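Local coordinates for protein phosphatidylinositide phosphatase SAC2 (Homo sapiens, PDB 4XUU) that removes the 4-phosphate from phosphatidylinositol 4-phosphate in endocytic recycling, the chain here being its homodimerising, pleckstrin-homology-like hSac2 domain, at residues 103-108 and 113-118; 22-27 and 57-62. One frame throughout, in Å; residues are numbered along the deposited sequence.

Contact 1. Residues 103-108 and 113-118; sequences LHYRYK and YFHTLR
Leu-103 and His-115 form an antiparallel hydrogen-bonded pair, and the two strands run at 154° to each other with their axes 4.7 Å apart at the closest. Leu-103 N donates to His-115 O at 2.9 Å; His-115 N returns a bond to Leu-103 O, and Tyr-105 N reaches Tyr-113 O. Between these bonded positions His-104 faces Phe-114 as a non-hydrogen-bonded pair. On their side of the sheet the two side chains lie side by side, with Phe-114 CB over the imidazole face and the phenyl ring oblique to it; His-104 NE2 is hydrogen-bonded to Glu-85 OE1 of strand 81-88. The segments belong to a beta hairpin, strands 99-107 and 110-119, inside the sheet of this pleckstrin-homology-like domain. The other side carries an aromatic cluster of Tyr-105, Tyr-107, Tyr-113 and His-115. With CG placed between backbone N and carbonyl carbon (chi1 70°), the Tyr-105 ring slips beneath Tyr-113 CB, which stands 3.6 Å from its centroid in a CH-pi contact. The same ring lies almost parallel to the His-115 imidazole, planes 16° apart, but is displaced so far that overlap is slight. Its hydroxyl is bonded to His-165 and Gln-74, while His-115 stacks on His-165. Tyr-107 turns a ring edge to the Tyr-113 face, a T-shaped pair with centroids 5.2 Å apart; Tyr-107 CB sits over that face too. Further along, Leu-103 CD1 meets Leu-117 CD1 at 4.1 Å, their side chains crossing at about a right angle.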
ATOM      1  N   LEU A 103     -13.078  10.087   9.013  1.00 39.75           N
ATOM      2  CA  LEU A 103     -12.476  11.417   8.987  1.00 38.74           C
ATOM      3  C   LEU A 103     -12.861  12.189  10.240  1.00 40.68           C
ATOM      4  O   LEU A 103     -13.998  12.647  10.368  1.00 41.36           O
ATOM      5  CB  LEU A 103     -12.940  12.195   7.746  1.00 37.11           C
ATOM      6  CG  LEU A 103     -12.867  11.548   6.356  1.00 35.87           C
ATOM      7  CD1 LEU A 103     -13.561  12.418   5.322  1.00 34.74           C
ATOM      8  CD2 LEU A 103     -11.436  11.284   5.943  1.00 34.63           C
ATOM      9  N   HIS A 104     -11.914  12.326  11.165  1.00 42.01           N
ATOM     10  CA  HIS A 104     -12.149  13.042  12.419  1.00 44.72           C
ATOM     11  C   HIS A 104     -11.895  14.533  12.227  1.00 44.89           C
ATOM     12  O   HIS A 104     -10.804  14.936  11.833  1.00 44.33           O
ATOM     13  CB  HIS A 104     -11.251  12.496  13.533  1.00 46.90           C
ATOM     14  CG  HIS A 104     -11.488  11.053  13.855  1.00 47.57           C
ATOM     15  ND1 HIS A 104     -12.218  10.644  14.950  1.00 50.24           N
ATOM     16  CD2 HIS A 104     -11.085   9.922  13.229  1.00 46.22           C
ATOM     17  CE1 HIS A 104     -12.260   9.324  14.983  1.00 50.44           C
ATOM     18  NE2 HIS A 104     -11.577   8.861  13.951  1.00 48.59           N
ATOM     19  N   TYR A 105     -12.904  15.349  12.505  1.00 46.48           N
ATOM     20  CA  TYR A 105     -12.765  16.792  12.354  1.00 47.34           C
ATOM     21  C   TYR A 105     -13.115  17.575  13.617  1.00 51.80           C
ATOM     22  O   TYR A 105     -13.912  17.127  14.452  1.00 53.64           O
ATOM     23  CB  TYR A 105     -13.550  17.303  11.138  1.00 45.30           C
ATOM     24  CG  TYR A 105     -15.063  17.278  11.256  1.00 45.14           C
ATOM     25  CD1 TYR A 105     -15.795  16.152  10.875  1.00 43.20           C
ATOM     26  CD2 TYR A 105     -15.765  18.395  11.717  1.00 46.69           C
ATOM     27  CE1 TYR A 105     -17.186  16.129  10.968  1.00 43.97           C
ATOM     28  CE2 TYR A 105     -17.154  18.386  11.813  1.00 47.42           C
ATOM     29  CZ  TYR A 105     -17.858  17.251  11.436  1.00 46.55           C
ATOM     30  OH  TYR A 105     -19.229  17.238  11.532  1.00 47.89           O
ATOM     31  N   ARG A 106     -12.495  18.743  13.749  1.00 54.09           N
ATOM     32  CA  ARG A 106     -12.735  19.628  14.873  1.00 58.99           C
ATOM     33  C   ARG A 106     -13.795  20.652  14.479  1.00 59.94           C
ATOM     34  O   ARG A 106     -13.725  21.251  13.401  1.00 58.24           O
ATOM     35  CB  ARG A 106     -11.435  20.309  15.298  1.00 61.23           C
ATOM     36  CG  ARG A 106     -11.517  21.017  16.636  1.00 67.77           C
ATOM     37  CD  ARG A 106     -10.143  21.444  17.122  1.00 72.57           C
ATOM     38  NE  ARG A 106      -9.419  20.350  17.769  1.00 74.42           N
ATOM     39  CZ  ARG A 106      -9.318  20.191  19.088  1.00 79.76           C
ATOM     40  NH1 ARG A 106      -9.894  21.053  19.918  1.00 84.07           N
ATOM     41  NH2 ARG A 106      -8.635  19.166  19.581  1.00 80.92           N
ATOM     42  N   TYR A 107     -14.780  20.831  15.354  1.00 63.38           N
ATOM     43  CA  TYR A 107     -15.906  21.716  15.093  1.00 65.09           C
ATOM     44  C   TYR A 107     -16.213  22.555  16.329  1.00 70.69           C
ATOM     45  O   TYR A 107     -16.431  22.013  17.417  1.00 73.54           O
ATOM     46  CB  TYR A 107     -17.134  20.903  14.664  1.00 63.52           C
ATOM     47  CG  TYR A 107     -18.368  21.732  14.396  1.00 65.37           C
ATOM     48  CD1 TYR A 107     -18.434  22.586  13.295  1.00 64.04           C
ATOM     49  CD2 TYR A 107     -19.474  21.661  15.244  1.00 69.03           C
ATOM     50  CE1 TYR A 107     -19.571  23.353  13.047  1.00 66.25           C
ATOM     51  CE2 TYR A 107     -20.615  22.421  15.003  1.00 71.04           C
ATOM     52  CZ  TYR A 107     -20.657  23.264  13.903  1.00 69.81           C
ATOM     53  OH  TYR A 107     -21.782  24.020  13.658  1.00 72.57           O
ATOM     54  N   LYS A 108     -16.228  23.875  16.149  1.00 72.93           N
ATOM     55  CA  LYS A 108     -16.336  24.828  17.256  1.00 78.93           C
ATOM     56  C   LYS A 108     -15.296  24.509  18.334  1.00 81.41           C
ATOM     57  O   LYS A 108     -15.587  24.554  19.531  1.00 86.15           O
ATOM     58  CB  LYS A 108     -17.755  24.848  17.853  1.00 82.15           C
ATOM     59  CG  LYS A 108     -18.900  24.928  16.840  1.00 80.62           C
ATOM     60  CD  LYS A 108     -19.015  26.293  16.181  1.00 82.29           C
ATOM     61  CE  LYS A 108     -20.346  26.428  15.469  1.00 82.33           C
ATOM     62  NZ  LYS A 108     -20.530  27.776  14.880  1.00 84.80           N
ATOM     63  N   TYR A 113     -16.293  14.592  16.392  1.00 59.93           N
ATOM     64  CA  TYR A 113     -17.051  14.653  15.147  1.00 56.70           C
ATOM     65  C   TYR A 113     -16.321  13.868  14.065  1.00 52.53           C
ATOM     66  O   TYR A 113     -15.119  14.077  13.842  1.00 50.84           O
ATOM     67  CB  TYR A 113     -17.212  16.102  14.681  1.00 56.18           C
ATOM     68  CG  TYR A 113     -18.021  16.992  15.592  1.00 60.37           C
ATOM     69  CD1 TYR A 113     -19.406  17.097  15.451  1.00 61.89           C
ATOM     70  CD2 TYR A 113     -17.399  17.753  16.580  1.00 63.46           C
ATOM     71  CE1 TYR A 113     -20.152  17.929  16.282  1.00 65.87           C
ATOM     72  CE2 TYR A 113     -18.137  18.583  17.415  1.00 67.80           C
ATOM     73  CZ  TYR A 113     -19.508  18.664  17.261  1.00 68.97           C
ATOM     74  OH  TYR A 113     -20.233  19.487  18.090  1.00 74.48           O
ATOM     75  N   PHE A 114     -17.039  12.971  13.392  1.00 51.05           N
ATOM     76  CA  PHE A 114     -16.440  12.191  12.307  1.00 47.49           C
ATOM     77  C   PHE A 114     -17.415  11.691  11.249  1.00 46.26           C
ATOM     78  O   PHE A 114     -18.578  11.407  11.531  1.00 48.34           O
ATOM     79  CB  PHE A 114     -15.570  11.034  12.839  1.00 48.03           C
ATOM     80  CG  PHE A 114     -16.257  10.138  13.836  1.00 51.11           C
ATOM     81  CD1 PHE A 114     -17.074   9.094  13.413  1.00 51.53           C
ATOM     82  CD2 PHE A 114     -16.051  10.314  15.203  1.00 54.46           C
ATOM     83  CE1 PHE A 114     -17.696   8.248  14.338  1.00 55.87           C
ATOM     84  CE2 PHE A 114     -16.666   9.476  16.137  1.00 58.26           C
ATOM     85  CZ  PHE A 114     -17.490   8.441  15.705  1.00 58.90           C
ATOM     86  N   HIS A 115     -16.909  11.603  10.025  1.00 43.16           N
ATOM     87  CA  HIS A 115     -17.625  11.002   8.913  1.00 42.33           C
ATOM     88  C   HIS A 115     -17.050   9.623   8.680  1.00 42.13           C
ATOM     89  O   HIS A 115     -15.835   9.454   8.653  1.00 40.85           O
ATOM     90  CB  HIS A 115     -17.446  11.836   7.651  1.00 39.94           C
ATOM     91  CG  HIS A 115     -17.937  13.239   7.782  1.00 40.13           C
ATOM     92  ND1 HIS A 115     -19.279  13.551   7.859  1.00 42.04           N
ATOM     93  CD2 HIS A 115     -17.271  14.416   7.845  1.00 38.89           C
ATOM     94  CE1 HIS A 115     -19.417  14.859   7.967  1.00 42.28           C
ATOM     95  NE2 HIS A 115     -18.214  15.409   7.956  1.00 40.38           N
ATOM     96  N   THR A 116     -17.920   8.635   8.515  1.00 44.00           N
ATOM     97  CA  THR A 116     -17.468   7.275   8.245  1.00 44.60           C
ATOM     98  C   THR A 116     -17.981   6.833   6.884  1.00 44.43           C
ATOM     99  O   THR A 116     -19.186   6.640   6.688  1.00 46.22           O
ATOM    100  CB  THR A 116     -17.895   6.298   9.350  1.00 48.00           C
ATOM    101  OG1 THR A 116     -17.603   6.873  10.631  1.00 49.24           O
ATOM    102  CG2 THR A 116     -17.148   4.981   9.215  1.00 48.67           C
ATOM    103  N   LEU A 117     -17.047   6.684   5.948  1.00 42.61           N
ATOM    104  CA  LEU A 117     -17.387   6.500   4.547  1.00 42.92           C
ATOM    105  C   LEU A 117     -16.769   5.236   3.970  1.00 44.03           C
ATOM    106  O   LEU A 117     -15.746   4.759   4.457  1.00 43.76           O
ATOM    107  CB  LEU A 117     -16.942   7.727   3.741  1.00 40.27           C
ATOM    108  CG  LEU A 117     -17.334   9.093   4.318  1.00 39.84           C
ATOM    109  CD1 LEU A 117     -16.595  10.231   3.619  1.00 37.92           C
ATOM    110  CD2 LEU A 117     -18.848   9.313   4.278  1.00 41.27           C
ATOM    111  N   ARG A 118     -17.403   4.691   2.938  1.00 46.17           N
ATOM    112  CA  ARG A 118     -16.836   3.567   2.203  1.00 48.33           C
ATOM    113  C   ARG A 118     -17.085   3.725   0.711  1.00 49.55           C
ATOM    114  O   ARG A 118     -17.872   4.575   0.287  1.00 49.24           O
ATOM    115  CB  ARG A 118     -17.375   2.218   2.712  1.00 51.70           C
ATOM    116  CG  ARG A 118     -18.845   1.947   2.423  1.00 54.52           C
ATOM    117  CD  ARG A 118     -19.134   0.465   2.518  1.00 58.53           C
ATOM    118  NE  ARG A 118     -20.566   0.171   2.475  1.00 62.41           N
ATOM    119  CZ  ARG A 118     -21.207  -0.339   1.425  1.00 65.19           C
ATOM    120  NH1 ARG A 118     -20.553  -0.633   0.306  1.00 64.58           N
ATOM    121  NH2 ARG A 118     -22.512  -0.557   1.496  1.00 68.92           N
TER
HETATM  122  O   HOH W   1     -12.948  15.111  16.099  1.00 41.06           O

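Contact 2. Residues 22-27 and 57-62; sequences DDEKFH and AYYVAY
Glu-24 and Tyr-59 join the loop before strand 26-34 to strand 57-63 of the sheet in this pleckstrin-homology-like domain. The contact is small, 98 Å² in all, and rests on side chains: even the nearest CA atoms, those of Glu-24 and Ala-57, are 8.3 Å apart.

The direct polar link is one hydrogen bond, donated by Tyr-59 OH to Glu-24 OE1 over 2.6 Å. The hydroxyl meets OE1 on its syn side, 27° out of the carboxylate plane, and OE1 in turn lies at the edge of the phenol ring, in its plane. Carboxylate and ring planes are 37° apart, and the two side chains approach from opposite directions. Glu-24 spans the gap because its chain is extended beyond CG (chi2 177°), which carries the carboxylate well away from the loop backbone.

Further polar partners hold the buried carboxylate. OE2 forms a salt bridge with Arg-75 of strand 70-77, and OE1 also takes a hydrogen bond from Ser-54 OG, so both oxygens are engaged. The arginine and the hydroxyl donors would be expected to keep Glu-24 ionised despite its burial. Arg-75 NE makes a weak hydrogen bond with Tyr-59 OH as well, and Ser-54 OG is bonded to Ala-57 N, tying the start of the strand into the same polar group.

Outside the two segments, Leu-20 and Pro-21, just before residue 22, touch the Tyr-59 side chain. Apart from the meeting of Glu-24 with Tyr-59, the segments touch at one point, a van der Waals contact that leaves Ala-57 CB 4.0 Å from Glu-24 OE1.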
ATOM      1  N   ASP A  22     -13.864  31.655  -5.023  1.00 67.43           N
ATOM      2  CA  ASP A  22     -12.916  32.287  -5.952  1.00 71.17           C
ATOM      3  C   ASP A  22     -11.468  31.839  -5.770  1.00 70.50           C
ATOM      4  O   ASP A  22     -10.783  31.524  -6.742  1.00 71.68           O
ATOM      5  CB  ASP A  22     -12.982  33.819  -5.823  1.00 79.68           C
ATOM      6  CG  ASP A  22     -14.165  34.429  -6.560  1.00 83.50           C
ATOM      7  OD1 ASP A  22     -15.026  33.679  -7.072  1.00 79.35           O
ATOM      8  OD2 ASP A  22     -14.234  35.675  -6.630  1.00 92.45           O
ATOM      9  N   ASP A  23     -11.016  31.816  -4.520  1.00 70.89           N
ATOM     10  CA  ASP A  23      -9.617  31.556  -4.193  1.00 71.05           C
ATOM     11  C   ASP A  23      -9.218  30.075  -4.196  1.00 65.68           C
ATOM     12  O   ASP A  23      -8.030  29.755  -4.200  1.00 66.57           O
ATOM     13  CB  ASP A  23      -9.262  32.205  -2.848  1.00 74.15           C
ATOM     14  CG  ASP A  23     -10.217  31.809  -1.724  1.00 71.99           C
ATOM     15  OD1 ASP A  23     -11.232  31.125  -1.983  1.00 68.51           O
ATOM     16  OD2 ASP A  23      -9.954  32.194  -0.566  1.00 75.16           O
ATOM     17  N   GLU A  24     -10.203  29.180  -4.206  1.00 60.75           N
ATOM     18  CA  GLU A  24      -9.937  27.742  -4.119  1.00 56.08           C
ATOM     19  C   GLU A  24      -9.804  27.050  -5.478  1.00 54.87           C
ATOM     20  O   GLU A  24     -10.446  27.438  -6.455  1.00 56.33           O
ATOM     21  CB  GLU A  24     -11.003  27.044  -3.267  1.00 52.49           C
ATOM     22  CG  GLU A  24     -10.917  27.372  -1.782  1.00 53.27           C
ATOM     23  CD  GLU A  24     -12.025  26.730  -0.961  1.00 50.81           C
ATOM     24  OE1 GLU A  24     -12.374  25.561  -1.223  1.00 46.60           O
ATOM     25  OE2 GLU A  24     -12.543  27.398  -0.042  1.00 53.56           O
ATOM     26  N   LYS A  25      -8.958  26.023  -5.522  1.00 52.92           N
ATOM     27  CA  LYS A  25      -8.821  25.163  -6.694  1.00 52.01           C
ATOM     28  C   LYS A  25      -9.202  23.720  -6.394  1.00 47.37           C
ATOM     29  O   LYS A  25      -8.871  23.177  -5.340  1.00 45.53           O
ATOM     30  CB  LYS A  25      -7.403  25.218  -7.257  1.00 55.69           C
ATOM     31  CG  LYS A  25      -7.206  26.326  -8.268  1.00 61.53           C
ATOM     32  CD  LYS A  25      -5.777  26.387  -8.771  1.00 67.36           C
ATOM     33  CE  LYS A  25      -5.544  27.677  -9.549  1.00 73.64           C
ATOM     34  NZ  LYS A  25      -4.144  27.780 -10.047  1.00 79.66           N
ATOM     35  N   PHE A  26      -9.902  23.114  -7.345  1.00 46.00           N
ATOM     36  CA  PHE A  26     -10.307  21.720  -7.272  1.00 42.47           C
ATOM     37  C   PHE A  26      -9.100  20.797  -7.408  1.00 42.69           C
ATOM     38  O   PHE A  26      -8.252  20.996  -8.275  1.00 45.90           O
ATOM     39  CB  PHE A  26     -11.329  21.441  -8.373  1.00 42.83           C
ATOM     40  CG  PHE A  26     -11.794  20.020  -8.437  1.00 40.77           C
ATOM     41  CD1 PHE A  26     -12.731  19.540  -7.530  1.00 37.41           C
ATOM     42  CD2 PHE A  26     -11.306  19.160  -9.427  1.00 42.52           C
ATOM     43  CE1 PHE A  26     -13.173  18.218  -7.596  1.00 37.01           C
ATOM     44  CE2 PHE A  26     -11.743  17.840  -9.507  1.00 41.39           C
ATOM     45  CZ  PHE A  26     -12.680  17.365  -8.592  1.00 38.40           C
ATOM     46  N   HIS A  27      -9.031  19.797  -6.534  1.00 39.73           N
ATOM     47  CA  HIS A  27      -7.976  18.792  -6.573  1.00 40.33           C
ATOM     48  C   HIS A  27      -8.553  17.431  -6.942  1.00 38.69           C
ATOM     49  O   HIS A  27      -7.968  16.692  -7.737  1.00 40.69           O
ATOM     50  CB  HIS A  27      -7.275  18.710  -5.214  1.00 39.83           C
ATOM     51  CG  HIS A  27      -6.203  19.737  -5.021  1.00 43.95           C
ATOM     52  ND1 HIS A  27      -5.246  19.634  -4.034  1.00 46.43           N
ATOM     53  CD2 HIS A  27      -5.918  20.874  -5.702  1.00 47.13           C
ATOM     54  CE1 HIS A  27      -4.426  20.669  -4.107  1.00 49.35           C
ATOM     55  NE2 HIS A  27      -4.811  21.434  -5.111  1.00 50.16           N
ATOM     56  N   ALA A  57      -9.767  23.133   1.616  1.00 40.24           N
ATOM     57  CA  ALA A  57     -10.945  22.595   2.284  1.00 38.64           C
ATOM     58  C   ALA A  57     -11.413  21.294   1.654  1.00 36.26           C
ATOM     59  O   ALA A  57     -11.090  20.992   0.505  1.00 36.01           O
ATOM     60  CB  ALA A  57     -12.070  23.616   2.256  1.00 39.77           C
ATOM     61  N   TYR A  58     -12.172  20.517   2.416  1.00 35.56           N
ATOM     62  CA  TYR A  58     -12.892  19.389   1.851  1.00 34.04           C
ATOM     63  C   TYR A  58     -14.381  19.571   2.100  1.00 34.41           C
ATOM     64  O   TYR A  58     -14.781  20.271   3.039  1.00 36.08           O
ATOM     65  CB  TYR A  58     -12.367  18.047   2.379  1.00 33.52           C
ATOM     66  CG  TYR A  58     -12.625  17.770   3.841  1.00 34.65           C
ATOM     67  CD1 TYR A  58     -11.943  18.478   4.836  1.00 37.21           C
ATOM     68  CD2 TYR A  58     -13.537  16.786   4.231  1.00 33.94           C
ATOM     69  CE1 TYR A  58     -12.170  18.222   6.185  1.00 39.19           C
ATOM     70  CE2 TYR A  58     -13.769  16.516   5.576  1.00 36.28           C
ATOM     71  CZ  TYR A  58     -13.083  17.243   6.548  1.00 39.14           C
ATOM     72  OH  TYR A  58     -13.306  16.998   7.879  1.00 42.21           O
ATOM     73  N   TYR A  59     -15.189  18.967   1.232  1.00 33.60           N
ATOM     74  CA  TYR A  59     -16.633  19.166   1.223  1.00 34.46           C
ATOM     75  C   TYR A  59     -17.328  17.821   1.319  1.00 34.39           C
ATOM     76  O   TYR A  59     -17.006  16.897   0.563  1.00 33.40           O
ATOM     77  CB  TYR A  59     -17.060  19.877  -0.063  1.00 34.89           C
ATOM     78  CG  TYR A  59     -16.451  21.252  -0.235  1.00 35.65           C
ATOM     79  CD1 TYR A  59     -15.114  21.410  -0.615  1.00 34.76           C
ATOM     80  CD2 TYR A  59     -17.210  22.390  -0.017  1.00 36.73           C
ATOM     81  CE1 TYR A  59     -14.553  22.671  -0.757  1.00 36.38           C
ATOM     82  CE2 TYR A  59     -16.667  23.652  -0.171  1.00 38.73           C
ATOM     83  CZ  TYR A  59     -15.340  23.793  -0.534  1.00 38.40           C
ATOM     84  OH  TYR A  59     -14.815  25.058  -0.670  1.00 40.00           O
ATOM     85  N   VAL A  60     -18.267  17.709   2.256  1.00 36.11           N
ATOM     86  CA  VAL A  60     -19.028  16.478   2.431  1.00 36.97           C
ATOM     87  C   VAL A  60     -20.518  16.745   2.260  1.00 39.23           C
ATOM     88  O   VAL A  60     -21.102  17.560   2.979  1.00 41.11           O
ATOM     89  CB  VAL A  60     -18.761  15.809   3.800  1.00 38.12           C
ATOM     90  CG1 VAL A  60     -19.399  14.432   3.847  1.00 38.62           C
ATOM     91  CG2 VAL A  60     -17.261  15.707   4.081  1.00 37.34           C
ATOM     92  N   ALA A  61     -21.119  16.051   1.298  1.00 39.85           N
ATOM     93  CA  ALA A  61     -22.537  16.190   1.004  1.00 42.94           C
ATOM     94  C   ALA A  61     -23.241  14.841   1.077  1.00 44.90           C
ATOM     95  O   ALA A  61     -22.879  13.910   0.356  1.00 44.04           O
ATOM     96  CB  ALA A  61     -22.734  16.821  -0.364  1.00 42.70           C
ATOM     97  N   TYR A  62     -24.233  14.739   1.958  1.00 48.64           N
ATOM     98  CA  TYR A  62     -25.070  13.542   2.055  1.00 52.14           C
ATOM     99  C   TYR A  62     -26.323  13.706   1.195  1.00 55.48           C
ATOM    100  O   TYR A  62     -26.949  14.767   1.197  1.00 57.18           O
ATOM    101  CB  TYR A  62     -25.460  13.260   3.511  1.00 54.83           C
ATOM    102  CG  TYR A  62     -24.328  12.769   4.393  1.00 53.51           C
ATOM    103  CD1 TYR A  62     -23.332  13.641   4.832  1.00 51.58           C
ATOM    104  CD2 TYR A  62     -24.258  11.433   4.801  1.00 54.87           C
ATOM    105  CE1 TYR A  62     -22.295  13.201   5.645  1.00 51.12           C
ATOM    106  CE2 TYR A  62     -23.221  10.980   5.620  1.00 54.25           C
ATOM    107  CZ  TYR A  62     -22.243  11.874   6.034  1.00 52.74           C
ATOM    108  OH  TYR A  62     -21.206  11.458   6.838  1.00 52.72           O
TER

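Contact 2 closes before contact 1 opens along the chain, and their centres lie 16 Å apart within one mixed sheet. Strand 26-34, whose first residues end segment 22-27, is the sheet neighbour of strand 110-119, which carries residues 113-118. Residues 57-62 also meet contact 1 directly, through side chains: His-115 ND1 is 3.0 Å from Tyr-62 OH, probably a hydrogen bond, and Tyr-105 CB packs against Tyr-58 OH. Val-60 CG2 touches His-115 CD2. Strand 57-63 thus faces the hairpin of contact 1 while reaching the loop 22-25 at its beginning. In the strand that follows, His-27 makes backbone hydrogen bonds to the second subunit, placing contact 2 beside a subunit interface.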